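PDB 6ULX: amino acid adenylation domain-containing protein from Bacillus stratosphericus LAMA 585, which probably activates a carboxylic acid with ATP to form an acyl-adenylate, as related adenylate-forming enzymes of the ANL superfamily do. Local coordinates for residues A15-D20 and A168-S173; E24-T29 and S45-Q50; V56-R61 and T158-T163; L125-D130 and R149-E154. All coordinates share one frame; numbering follows the deposited sequence.

Contacts 2, 3 and 4 lie in the AMP-binding region, and contact 1 brings 168-173 of that region against 15-20. Contact 1 is a surface contact, while contacts 2, 3 and 4 are partly buried. Contacts 1 and 2 use successive parts of helix 18-26. Contacts 2 and 3 share helix 46-62, with centres about 17 Å apart. Contacts 3 and 4 touch directly, Leu60 CD2 lying 3.9 Å from Leu127 CD2. Their chemistry differs. Contacts 1 and 2 rest on van der Waals touches, with small residues where two helices meet in contact 2. Contact 3 adds a salt bridge and a hydroxyl bond between a helix and a loop. Contact 4 pairs two parallel strands and buries the largest area of the four.

Contact 1: residues A15-D20 and A168-S173; sequences AQTLQD and AAPDDS
Thr17 and Pro170 bring the backbones closest, their CA atoms 5.5 Å apart, where the chain enters helix 18-26 beside a loop that makes a type I beta turn from Ala169 to Asp172. Thr17 stands at the N-cap position. Its chi1 of 65° turns the CG2 methyl to the loop, where it meets main chain more than side chain. CG2 lies 3.6 Å from Ala168 O and 3.9 Å from Pro170 N. The hydroxyl turns back to its own helix, where Thr17 OG1 makes a weak bond of 3.4 Å to Asp20 OD2. The Pro170 ring lies near the carbonyl of Gln16, across the contact, with CB 4.0 Å from Gln16 O. Gln19 is extended beyond CG and brings its amide to the Ala168 methyl, OE1 being 4.0 Å from CB. Gln19 NE2 gives hydrogen bonds to His166 O and Val89 O, which fix the amide. With an alanine here, the carbonyls of His166 and Val89 would probably lose their donor and the Ala168 methyl its cover. Helix 193-207 borders both segments, with His193 against Thr17 and Arg194 against Pro170. The touches between 15-20 and 168-173 are thus van der Waals ones. Polar groups such as the Gln19 amide and the Thr17 hydroxyl bond to other partners, so the pairing depends on fit and on shared neighbours.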
loop_
_atom_site.group_PDB
_atom_site.type_symbol
_atom_site.label_atom_id
_atom_site.label_comp_id
_atom_site.label_asym_id
_atom_site.label_seq_id
_atom_site.Cartn_x
_atom_site.Cartn_y
_atom_site.Cartn_z
ATOM N N ALA A 15 7.575 3.077 -24.340
ATOM C CA ALA A 15 8.557 4.002 -23.793
ATOM C C ALA A 15 9.535 3.272 -22.879
ATOM O O ALA A 15 9.180 2.315 -22.183
ATOM C CB ALA A 15 7.861 5.127 -23.028
ATOM N N GLN A 16 10.791 3.736 -22.891
ATOM C CA GLN A 16 11.851 3.130 -22.102
ATOM C C GLN A 16 12.278 3.973 -20.909
ATOM O O GLN A 16 12.806 3.412 -19.944
ATOM C CB GLN A 16 13.082 2.864 -22.987
ATOM C CG GLN A 16 12.814 1.911 -24.134
ATOM C CD GLN A 16 12.466 0.513 -23.659
ATOM O OE1 GLN A 16 13.230 -0.114 -22.925
ATOM N NE2 GLN A 16 11.305 0.019 -24.074
ATOM N N THR A 17 12.072 5.286 -20.951
ATOM C CA THR A 17 12.322 6.160 -19.817
ATOM C C THR A 17 11.072 6.995 -19.565
ATOM O O THR A 17 10.169 7.079 -20.405
ATOM C CB THR A 17 13.529 7.076 -20.054
ATOM O OG1 THR A 17 13.253 7.981 -21.129
ATOM C CG2 THR A 17 14.768 6.255 -20.387
ATOM N N LEU A 18 11.025 7.626 -18.390
ATOM C CA LEU A 18 9.884 8.467 -18.053
ATOM C C LEU A 18 9.844 9.743 -18.879
ATOM O O LEU A 18 8.778 10.359 -18.991
ATOM C CB LEU A 18 9.904 8.805 -16.564
ATOM C CG LEU A 18 8.987 7.946 -15.686
ATOM C CD1 LEU A 18 9.202 6.469 -15.935
ATOM C CD2 LEU A 18 9.205 8.283 -14.210
ATOM N N GLN A 19 10.973 10.157 -19.456
ATOM C CA GLN A 19 10.957 11.312 -20.351
ATOM C C GLN A 19 10.190 11.000 -21.629
ATOM O O GLN A 19 9.426 11.836 -22.119
ATOM C CB GLN A 19 12.385 11.745 -20.674
ATOM C CG GLN A 19 13.106 12.369 -19.499
ATOM C CD GLN A 19 14.581 12.589 -19.772
ATOM O OE1 GLN A 19 15.109 12.137 -20.791
ATOM N NE2 GLN A 19 15.256 13.284 -18.862
ATOM N N ASP A 20 10.375 9.799 -22.179
ATOM C CA ASP A 20 9.586 9.385 -23.332
ATOM C C ASP A 20 8.106 9.311 -22.981
ATOM O O ASP A 20 7.246 9.651 -23.802
ATOM C CB ASP A 20 10.079 8.032 -23.848
ATOM C CG ASP A 20 11.554 8.048 -24.200
ATOM O OD1 ASP A 20 12.083 9.138 -24.499
ATOM O OD2 ASP A 20 12.185 6.967 -24.174
ATOM N N ALA A 168 18.249 10.505 -20.185
ATOM C CA ALA A 168 18.192 9.447 -19.194
ATOM C C ALA A 168 18.335 8.077 -19.845
ATOM O O ALA A 168 17.950 7.869 -20.998
ATOM C CB ALA A 168 16.878 9.510 -18.413
ATOM N N ALA A 169 18.899 7.137 -19.081
ATOM C CA ALA A 169 18.981 5.738 -19.468
ATOM C C ALA A 169 18.068 4.900 -18.581
ATOM O O ALA A 169 17.836 5.251 -17.420
ATOM C CB ALA A 169 20.417 5.213 -19.356
ATOM N N PRO A 170 17.533 3.790 -19.095
ATOM C CA PRO A 170 16.597 2.993 -18.281
ATOM C C PRO A 170 17.128 2.628 -16.905
ATOM O O PRO A 170 16.372 2.659 -15.927
ATOM C CB PRO A 170 16.362 1.744 -19.147
ATOM C CG PRO A 170 16.591 2.213 -20.549
ATOM C CD PRO A 170 17.689 3.251 -20.462
ATOM N N ASP A 171 18.411 2.288 -16.797
ATOM C CA ASP A 171 18.972 1.863 -15.522
ATOM C C ASP A 171 19.214 3.016 -14.558
ATOM O O ASP A 171 19.562 2.766 -13.399
ATOM C CB ASP A 171 20.287 1.112 -15.751
ATOM C CG ASP A 171 20.085 -0.232 -16.424
ATOM O OD1 ASP A 171 19.011 -0.841 -16.231
ATOM O OD2 ASP A 171 21.000 -0.683 -17.144
ATOM N N ASP A 172 19.032 4.260 -14.990
ATOM C CA ASP A 172 19.232 5.390 -14.097
ATOM C C ASP A 172 18.169 5.405 -13.002
ATOM O O ASP A 172 17.014 5.026 -13.217
ATOM C CB ASP A 172 19.184 6.703 -14.881
ATOM C CG ASP A 172 20.303 6.819 -15.893
ATOM O OD1 ASP A 172 21.382 6.244 -15.657
ATOM O OD2 ASP A 172 20.103 7.492 -16.928
ATOM N N SER A 173 18.574 5.848 -11.815
ATOM C CA SER A 173 17.633 5.994 -10.713
ATOM C C SER A 173 16.617 7.083 -11.039
ATOM O O SER A 173 16.975 8.162 -11.518
ATOM C CB SER A 173 18.373 6.333 -9.421
ATOM O OG SER A 173 19.243 5.280 -9.043
#

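Contact 2: residues E24-T29 and S45-Q50; sequences EAAKTT and SYAQLQ
Ala26 and Ala47 bring their CA atoms within 3.9 Å, where the end of helix 18-26 meets the first turn of helix 46-62. Small side chains permit this approach: Ala26 CB and Ala47 CB are 4.4 Å apart. Ser45 caps the second helix, its OG accepting from Gln48 N at 2.9 Å. On one flank the Ala25 methyl sits over the Tyr46 ring in an off-centre CH-pi contact, with CB 4.2 Å from the ring centroid. Thr28 CG2 comes to the ring edge, in its plane, although its position is less sure because it clashes with a carbonyl of its own segment. Tyr46 OH bonds to Cys239 O and Gln241 NE2, which hold the far end of the ring in place. A leucine here would probably lose both hydroxyl bonds and the flat surface under the Ala25 methyl. On the other flank Gln50 runs out extended, with chi1 -175°, and its OE1 reaches 3.2 Å from Ala26 CB. Helix 224-237 adds Val235 against both Ala25 and Tyr46. The arrangement is a helix, a beta hairpin and a second helix: strands 31-37 and 40-45 come between the two helices along the chain, and 40-45 forms an edge of the nine-stranded mixed sheet.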
loop_
_atom_site.group_PDB
_atom_site.type_symbol
_atom_site.label_atom_id
_atom_site.label_comp_id
_atom_site.label_asym_id
_atom_site.label_seq_id
_atom_site.Cartn_x
_atom_site.Cartn_y
_atom_site.Cartn_z
ATOM N N GLU A 24 5.135 11.276 -25.135
ATOM C CA GLU A 24 3.964 10.670 -25.758
ATOM C C GLU A 24 2.672 11.161 -25.118
ATOM O O GLU A 24 1.631 11.215 -25.783
ATOM C CB GLU A 24 4.046 9.147 -25.668
ATOM C CG GLU A 24 5.094 8.518 -26.570
ATOM C CD GLU A 24 4.819 8.760 -28.045
ATOM O OE1 GLU A 24 5.062 9.889 -28.519
ATOM O OE2 GLU A 24 4.351 7.822 -28.726
ATOM N N ALA A 25 2.714 11.521 -23.832
ATOM C CA ALA A 25 1.522 12.051 -23.179
ATOM C C ALA A 25 1.246 13.483 -23.623
ATOM O O ALA A 25 0.086 13.870 -23.809
ATOM C CB ALA A 25 1.676 11.980 -21.661
ATOM N N ALA A 26 2.299 14.286 -23.799
ATOM C CA ALA A 26 2.126 15.666 -24.230
ATOM C C ALA A 26 1.547 15.771 -25.636
ATOM O O ALA A 26 1.123 16.859 -26.029
ATOM C CB ALA A 26 3.466 16.406 -24.173
ATOM N N LYS A 27 1.519 14.677 -26.396
ATOM C CA LYS A 27 0.949 14.698 -27.734
ATOM C C LYS A 27 -0.560 14.501 -27.729
ATOM O O LYS A 27 -1.217 14.830 -28.722
ATOM C CB LYS A 27 1.600 13.619 -28.601
ATOM C CG LYS A 27 3.087 13.835 -28.835
ATOM C CD LYS A 27 3.694 12.688 -29.630
ATOM C CE LYS A 27 5.174 12.923 -29.895
ATOM N NZ LYS A 27 5.780 11.804 -30.668
ATOM N N THR A 28 -1.123 13.978 -26.644
ATOM C CA THR A 28 -2.563 13.805 -26.552
ATOM C C THR A 28 -3.213 15.102 -26.068
ATOM O O THR A 28 -2.542 16.097 -25.782
ATOM C CB THR A 28 -2.902 12.636 -25.625
ATOM O OG1 THR A 28 -4.294 12.316 -25.748
ATOM C CG2 THR A 28 -2.595 12.986 -24.174
ATOM N N THR A 29 -4.539 15.087 -25.966
ATOM C CA THR A 29 -5.293 16.211 -25.434
ATOM C C THR A 29 -5.740 15.993 -23.996
ATOM O O THR A 29 -6.332 16.900 -23.399
ATOM C CB THR A 29 -6.520 16.486 -26.312
ATOM O OG1 THR A 29 -7.335 15.310 -26.379
ATOM C CG2 THR A 29 -6.086 16.885 -27.716
ATOM N N SER A 45 -3.170 20.106 -18.691
ATOM C CA SER A 45 -2.980 19.094 -19.717
ATOM C C SER A 45 -1.568 18.517 -19.639
ATOM O O SER A 45 -0.651 19.110 -19.064
ATOM C CB SER A 45 -3.226 19.687 -21.109
ATOM O OG SER A 45 -2.207 20.606 -21.454
ATOM N N TYR A 46 -1.399 17.334 -20.232
ATOM C CA TYR A 46 -0.073 16.730 -20.287
ATOM C C TYR A 46 0.895 17.616 -21.063
ATOM O O TYR A 46 2.075 17.726 -20.707
ATOM C CB TYR A 46 -0.152 15.339 -20.913
ATOM C CG TYR A 46 -0.835 14.307 -20.037
ATOM C CD1 TYR A 46 -0.567 14.230 -18.673
ATOM C CD2 TYR A 46 -1.749 13.410 -20.575
ATOM C CE1 TYR A 46 -1.191 13.292 -17.874
ATOM C CE2 TYR A 46 -2.378 12.470 -19.786
ATOM C CZ TYR A 46 -2.093 12.412 -18.434
ATOM O OH TYR A 46 -2.722 11.484 -17.645
ATOM N N ALA A 47 0.415 18.251 -22.136
ATOM C CA ALA A 47 1.244 19.220 -22.847
ATOM C C ALA A 47 1.585 20.403 -21.950
ATOM O O ALA A 47 2.711 20.909 -21.980
ATOM C CB ALA A 47 0.529 19.698 -24.112
ATOM N N GLN A 48 0.627 20.855 -21.141
ATOM C CA GLN A 48 0.900 21.940 -20.206
ATOM C C GLN A 48 1.790 21.471 -19.059
ATOM O O GLN A 48 2.635 22.232 -18.569
ATOM C CB GLN A 48 -0.415 22.500 -19.671
ATOM C CG GLN A 48 -0.264 23.767 -18.844
ATOM C CD GLN A 48 -1.606 24.387 -18.495
ATOM O OE1 GLN A 48 -2.649 23.976 -19.013
ATOM N NE2 GLN A 48 -1.585 25.380 -17.612
ATOM N N LEU A 49 1.615 20.222 -18.618
ATOM C CA LEU A 49 2.489 19.668 -17.588
ATOM C C LEU A 49 3.941 19.689 -18.045
ATOM O O LEU A 49 4.830 20.135 -17.310
ATOM C CB LEU A 49 2.049 18.243 -17.247
ATOM C CG LEU A 49 2.997 17.405 -16.389
ATOM C CD1 LEU A 49 3.215 18.035 -15.023
ATOM C CD2 LEU A 49 2.447 15.988 -16.246
ATOM N N GLN A 50 4.198 19.206 -19.263
ATOM C CA GLN A 50 5.555 19.230 -19.799
ATOM C C GLN A 50 6.131 20.637 -19.773
ATOM O O GLN A 50 7.293 20.831 -19.391
ATOM C CB GLN A 50 5.556 18.676 -21.222
ATOM C CG GLN A 50 6.929 18.538 -21.847
ATOM C CD GLN A 50 6.892 17.802 -23.174
ATOM O OE1 GLN A 50 6.120 18.150 -24.068
ATOM N NE2 GLN A 50 7.721 16.771 -23.303
#

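Contact 3: residues V56-R61 and T158-T163; sequences VLTGLR and TLERDT. With SO4 (sulfate ion), chain M.
Arg61 and Asp162 form the salt bridge of this contact, with NH1 2.9 Å from OD2. The carboxylate oxygen lies in the guanidinium plane, at its edge. Seen from Asp162, the N-H arrives from above the carboxylate plane, and the two planes stand 67° apart. Arg61 NH1 also bonds to Ala164 O, and Asp162 OD1 accepts from Ala164 N, so both ends are tied to the same residue. Leu57 CD2 covers one guanidinium face, 4.0 Å above the plane.

A neutral hydrogen bond joins the segments as well. Thr58 OG1 donates to Glu160 O at 2.8 Å, tilted 34° from the carbonyl plane. A chi1 of -64° brings the hydroxyl to this carbonyl.

Apolar touches lie along the helix. Leu159 CD1 rests 3.7 Å from Gly59 CA, where the lack of a side chain gives access to the backbone. The same methyl is 4.1 Å from Thr58 CG2.

On the outer side a sulfate, probably from the crystallisation liquor, sits by Arg161. Its O3 receives a weak bond of 3.4 Å from Arg161 NE, and Arg55 NH1 binds it too. Arg161 NH2 pairs with Glu54.

Between 56-61 and the loop there are thus one ionic and one hydroxyl link, and Glu54 and Arg55, earlier in the same helix, add further bonds. The charge on Arg61 is likely to be balanced by Asp162, while Arg55 and Arg161 probably draw the sulfate by their charge.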
loop_
_atom_site.group_PDB
_atom_site.type_symbol
_atom_site.label_atom_id
_atom_site.label_comp_id
_atom_site.label_asym_id
_atom_site.label_seq_id
_atom_site.Cartn_x
_atom_site.Cartn_y
_atom_site.Cartn_z
ATOM N N VAL A 56 9.996 24.790 -13.900
ATOM C CA VAL A 56 10.581 24.434 -12.613
ATOM C C VAL A 56 12.002 23.920 -12.801
ATOM O O VAL A 56 12.866 24.121 -11.937
ATOM C CB VAL A 56 9.697 23.398 -11.895
ATOM C CG1 VAL A 56 10.364 22.933 -10.601
ATOM C CG2 VAL A 56 8.319 23.979 -11.610
ATOM N N LEU A 57 12.273 23.253 -13.925
ATOM C CA LEU A 57 13.630 22.804 -14.207
ATOM C C LEU A 57 14.598 23.977 -14.228
ATOM O O LEU A 57 15.710 23.883 -13.691
ATOM C CB LEU A 57 13.669 22.050 -15.535
ATOM C CG LEU A 57 15.036 21.540 -15.983
ATOM C CD1 LEU A 57 15.683 20.684 -14.895
ATOM C CD2 LEU A 57 14.914 20.744 -17.279
ATOM N N THR A 58 14.195 25.091 -14.849
ATOM C CA THR A 58 15.020 26.295 -14.819
ATOM C C THR A 58 15.339 26.696 -13.385
ATOM O O THR A 58 16.490 27.009 -13.053
ATOM C CB THR A 58 14.311 27.440 -15.547
ATOM O OG1 THR A 58 14.159 27.115 -16.934
ATOM C CG2 THR A 58 15.105 28.731 -15.411
ATOM N N GLY A 59 14.327 26.691 -12.517
ATOM C CA GLY A 59 14.561 27.037 -11.127
ATOM C C GLY A 59 15.493 26.061 -10.437
ATOM O O GLY A 59 16.493 26.458 -9.834
ATOM N N LEU A 60 15.184 24.765 -10.527
ATOM C CA LEU A 60 16.000 23.760 -9.852
ATOM C C LEU A 60 17.458 23.856 -10.286
ATOM O O LEU A 60 18.368 23.864 -9.448
ATOM C CB LEU A 60 15.446 22.363 -10.130
ATOM C CG LEU A 60 14.036 22.084 -9.615
ATOM C CD1 LEU A 60 13.658 20.629 -9.875
ATOM C CD2 LEU A 60 13.915 22.414 -8.136
ATOM N N ARG A 61 17.703 23.931 -11.597
ATOM C CA ARG A 61 19.072 24.082 -12.077
ATOM C C ARG A 61 19.683 25.397 -11.614
ATOM O O ARG A 61 20.909 25.498 -11.482
ATOM C CB ARG A 61 19.115 23.985 -13.602
ATOM C CG ARG A 61 19.104 22.557 -14.122
ATOM C CD ARG A 61 19.063 22.506 -15.641
ATOM N NE ARG A 61 19.149 21.135 -16.138
ATOM C CZ ARG A 61 18.957 20.780 -17.404
ATOM N NH1 ARG A 61 18.661 21.695 -18.316
ATOM N NH2 ARG A 61 19.054 19.507 -17.757
ATOM N N THR A 158 6.866 30.966 -12.852
ATOM C CA THR A 158 6.980 32.236 -13.553
ATOM C C THR A 158 8.334 32.406 -14.237
ATOM O O THR A 158 8.754 33.542 -14.489
ATOM C CB THR A 158 6.736 33.399 -12.588
ATOM O OG1 THR A 158 7.858 33.546 -11.713
ATOM C CG2 THR A 158 5.483 33.151 -11.759
ATOM N N LEU A 159 9.026 31.309 -14.531
ATOM C CA LEU A 159 10.297 31.326 -15.236
ATOM C C LEU A 159 10.112 30.758 -16.637
ATOM O O LEU A 159 9.096 30.133 -16.949
ATOM C CB LEU A 159 11.355 30.522 -14.474
ATOM C CG LEU A 159 11.580 30.901 -13.009
ATOM C CD1 LEU A 159 12.623 29.981 -12.381
ATOM C CD2 LEU A 159 11.998 32.353 -12.880
ATOM N N GLU A 160 11.109 30.978 -17.488
ATOM C CA GLU A 160 11.048 30.439 -18.837
ATOM C C GLU A 160 11.340 28.937 -18.813
ATOM O O GLU A 160 11.841 28.386 -17.830
ATOM C CB GLU A 160 12.017 31.173 -19.767
ATOM C CG GLU A 160 13.492 30.871 -19.555
ATOM C CD GLU A 160 14.137 31.768 -18.515
ATOM O OE1 GLU A 160 13.403 32.333 -17.677
ATOM O OE2 GLU A 160 15.378 31.907 -18.540
ATOM N N ARG A 161 11.028 28.277 -19.924
ATOM C CA ARG A 161 11.129 26.829 -20.019
ATOM C C ARG A 161 12.534 26.415 -20.438
ATOM O O ARG A 161 13.059 26.906 -21.441
ATOM C CB ARG A 161 10.097 26.291 -21.011
ATOM C CG ARG A 161 8.656 26.592 -20.613
ATOM C CD ARG A 161 7.661 26.045 -21.631
ATOM N NE ARG A 161 7.795 26.680 -22.939
ATOM C CZ ARG A 161 8.462 26.158 -23.967
ATOM N NH1 ARG A 161 8.524 26.818 -25.118
ATOM N NH2 ARG A 161 9.063 24.980 -23.849
ATOM N N ASP A 162 13.135 25.513 -19.662
ATOM C CA ASP A 162 14.436 24.933 -19.990
ATOM C C ASP A 162 14.179 23.628 -20.735
ATOM O O ASP A 162 13.867 22.603 -20.126
ATOM C CB ASP A 162 15.263 24.707 -18.730
ATOM C CG ASP A 162 16.677 24.240 -19.033
ATOM O OD1 ASP A 162 16.913 23.690 -20.131
ATOM O OD2 ASP A 162 17.555 24.415 -18.162
ATOM N N THR A 163 14.308 23.665 -22.058
ATOM C CA THR A 163 14.028 22.509 -22.899
ATOM C C THR A 163 15.216 21.565 -23.032
ATOM O O THR A 163 15.123 20.577 -23.769
ATOM C CB THR A 163 13.587 22.972 -24.294
ATOM O OG1 THR A 163 14.646 23.712 -24.913
ATOM C CG2 THR A 163 12.347 23.852 -24.194
HETATM S S SO4 M . 8.220 30.500 -22.919
HETATM O O1 SO4 M . 8.720 30.591 -21.550
HETATM O O2 SO4 M . 9.108 29.648 -23.706
HETATM O O3 SO4 M . 6.870 29.937 -22.917
HETATM O O4 SO4 M . 8.181 31.836 -23.509
#

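Contact 4: residues L125-D130 and R149-E154; sequences LILTDD and RVAAVE
Leu127 holds CG anti to the backbone N, chi1 -159°, and this brings the branch against Val153, CG lying 3.6 Å from CG2. Arg149 bends at chi2 and again at chi3 (62°), which folds its guanidinium back until Leu125 CB lies over one face. Leu125 CD1 also reaches Ala151 CB at 4.0 Å. Strands 125-128 and 150-152 run parallel, with 28° between their directions. Ile126 N bonds to Arg149 O at 2.9 Å, and bonds from Ala151 N to Ile126 O and from Thr128 N to Ala151 O follow. Beyond the strands the pairing weakens. Three carboxylates gather there: Asp130 and Glu154 come from opposite directions and stack, with OD2 3.5 Å from OE1, and Asp129 OD1 is near Glu154 OE2. The closeness of Asp130 and Glu154 may raise the pKa of one of them. Asp129 OD1 and Thr128 OG1 are buried without a polar partner, whereas Asp129 OD2 accepts from the backbone of Ser76 and Ser77. Strand 150-152 is an edge of the seven-stranded mixed sheet, and 125-128 continues it to strand 70-74. Helix 130-136 covers the face of Ile126, Thr128, Val150 and Ala152, while helix 78-91 packs on Leu127 and Val153.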
loop_
_atom_site.group_PDB
_atom_site.type_symbol
_atom_site.label_atom_id
_atom_site.label_comp_id
_atom_site.label_asym_id
_atom_site.label_seq_id
_atom_site.Cartn_x
_atom_site.Cartn_y
_atom_site.Cartn_z
ATOM N N LEU A 125 18.280 19.357 -1.086
ATOM C CA LEU A 125 17.322 20.456 -1.147
ATOM C C LEU A 125 15.921 19.943 -0.852
ATOM O O LEU A 125 15.495 18.920 -1.395
ATOM C CB LEU A 125 17.365 21.117 -2.522
ATOM C CG LEU A 125 16.204 22.053 -2.870
ATOM C CD1 LEU A 125 16.137 23.236 -1.924
ATOM C CD2 LEU A 125 16.328 22.533 -4.316
ATOM N N ILE A 126 15.205 20.651 0.011
ATOM C CA ILE A 126 13.809 20.349 0.316
ATOM C C ILE A 126 12.927 21.230 -0.562
ATOM O O ILE A 126 13.003 22.462 -0.496
ATOM C CB ILE A 126 13.501 20.569 1.805
ATOM C CG1 ILE A 126 14.369 19.648 2.665
ATOM C CG2 ILE A 126 12.025 20.323 2.076
ATOM C CD1 ILE A 126 14.244 19.889 4.156
ATOM N N LEU A 127 12.096 20.601 -1.387
ATOM C CA LEU A 127 11.186 21.294 -2.293
ATOM C C LEU A 127 9.780 21.228 -1.709
ATOM O O LEU A 127 9.319 20.151 -1.311
ATOM C CB LEU A 127 11.238 20.660 -3.678
ATOM C CG LEU A 127 10.766 21.486 -4.867
ATOM C CD1 LEU A 127 11.482 22.819 -4.952
ATOM C CD2 LEU A 127 10.981 20.684 -6.150
ATOM N N THR A 128 9.107 22.380 -1.653
ATOM C CA THR A 128 7.913 22.541 -0.832
ATOM C C THR A 128 6.898 23.424 -1.552
ATOM O O THR A 128 7.151 23.941 -2.643
ATOM C CB THR A 128 8.290 23.143 0.532
ATOM O OG1 THR A 128 9.444 22.464 1.052
ATOM C CG2 THR A 128 7.153 23.025 1.533
ATOM N N ASP A 129 5.732 23.568 -0.928
ATOM C CA ASP A 129 4.682 24.467 -1.378
ATOM C C ASP A 129 4.781 25.802 -0.646
ATOM O O ASP A 129 5.454 25.932 0.379
ATOM C CB ASP A 129 3.302 23.859 -1.125
ATOM C CG ASP A 129 3.004 22.696 -2.037
ATOM O OD1 ASP A 129 3.348 22.787 -3.235
ATOM O OD2 ASP A 129 2.429 21.693 -1.558
ATOM N N ASP A 130 4.087 26.807 -1.189
ATOM C CA ASP A 130 3.959 28.076 -0.479
ATOM C C ASP A 130 3.192 27.892 0.824
ATOM O O ASP A 130 3.506 28.529 1.837
ATOM C CB ASP A 130 3.258 29.108 -1.361
ATOM C CG ASP A 130 4.200 29.767 -2.351
ATOM O OD1 ASP A 130 5.402 29.904 -2.038
ATOM O OD2 ASP A 130 3.735 30.158 -3.441
ATOM N N ARG A 149 17.969 23.558 3.688
ATOM C CA ARG A 149 17.807 24.321 2.454
ATOM C C ARG A 149 16.419 24.043 1.898
ATOM O O ARG A 149 16.105 22.897 1.560
ATOM C CB ARG A 149 18.889 23.951 1.436
ATOM C CG ARG A 149 18.908 24.815 0.189
ATOM C CD ARG A 149 20.324 24.947 -0.376
ATOM N NE ARG A 149 20.885 23.664 -0.794
ATOM C CZ ARG A 149 20.988 23.260 -2.059
ATOM N NH1 ARG A 149 20.575 24.035 -3.055
ATOM N NH2 ARG A 149 21.512 22.073 -2.328
ATOM N N VAL A 150 15.593 25.086 1.808
ATOM C CA VAL A 150 14.193 24.952 1.426
ATOM C C VAL A 150 13.893 25.884 0.262
ATOM O O VAL A 150 14.509 26.943 0.113
ATOM C CB VAL A 150 13.251 25.253 2.617
ATOM C CG1 VAL A 150 11.811 24.936 2.257
ATOM C CG2 VAL A 150 13.687 24.474 3.854
ATOM N N ALA A 151 12.935 25.479 -0.570
ATOM C CA ALA A 151 12.539 26.265 -1.728
ATOM C C ALA A 151 11.123 25.871 -2.128
ATOM O O ALA A 151 10.762 24.692 -2.068
ATOM C CB ALA A 151 13.501 26.055 -2.903
ATOM N N ALA A 152 10.331 26.860 -2.536
ATOM C CA ALA A 152 8.956 26.633 -2.950
ATOM C C ALA A 152 8.879 26.459 -4.464
ATOM O O ALA A 152 9.791 26.823 -5.205
ATOM C CB ALA A 152 8.065 27.789 -2.510
ATOM N N VAL A 153 7.775 25.889 -4.924
ATOM C CA VAL A 153 7.597 25.546 -6.323
ATOM C C VAL A 153 6.861 26.636 -7.093
ATOM O O VAL A 153 7.184 26.895 -8.250
ATOM C CB VAL A 153 6.869 24.190 -6.455
ATOM C CG1 VAL A 153 6.491 23.919 -7.899
ATOM C CG2 VAL A 153 7.747 23.065 -5.911
ATOM N N GLU A 154 5.881 27.285 -6.466
ATOM C CA GLU A 154 5.068 28.256 -7.196
ATOM C C GLU A 154 5.898 29.367 -7.825
ATOM O O GLU A 154 5.690 29.665 -9.011
ATOM C CB GLU A 154 3.997 28.842 -6.269
ATOM C CG GLU A 154 2.860 27.886 -5.932
ATOM C CD GLU A 154 3.229 26.893 -4.842
ATOM O OE1 GLU A 154 4.393 26.904 -4.388
ATOM O OE2 GLU A 154 2.350 26.105 -4.436
#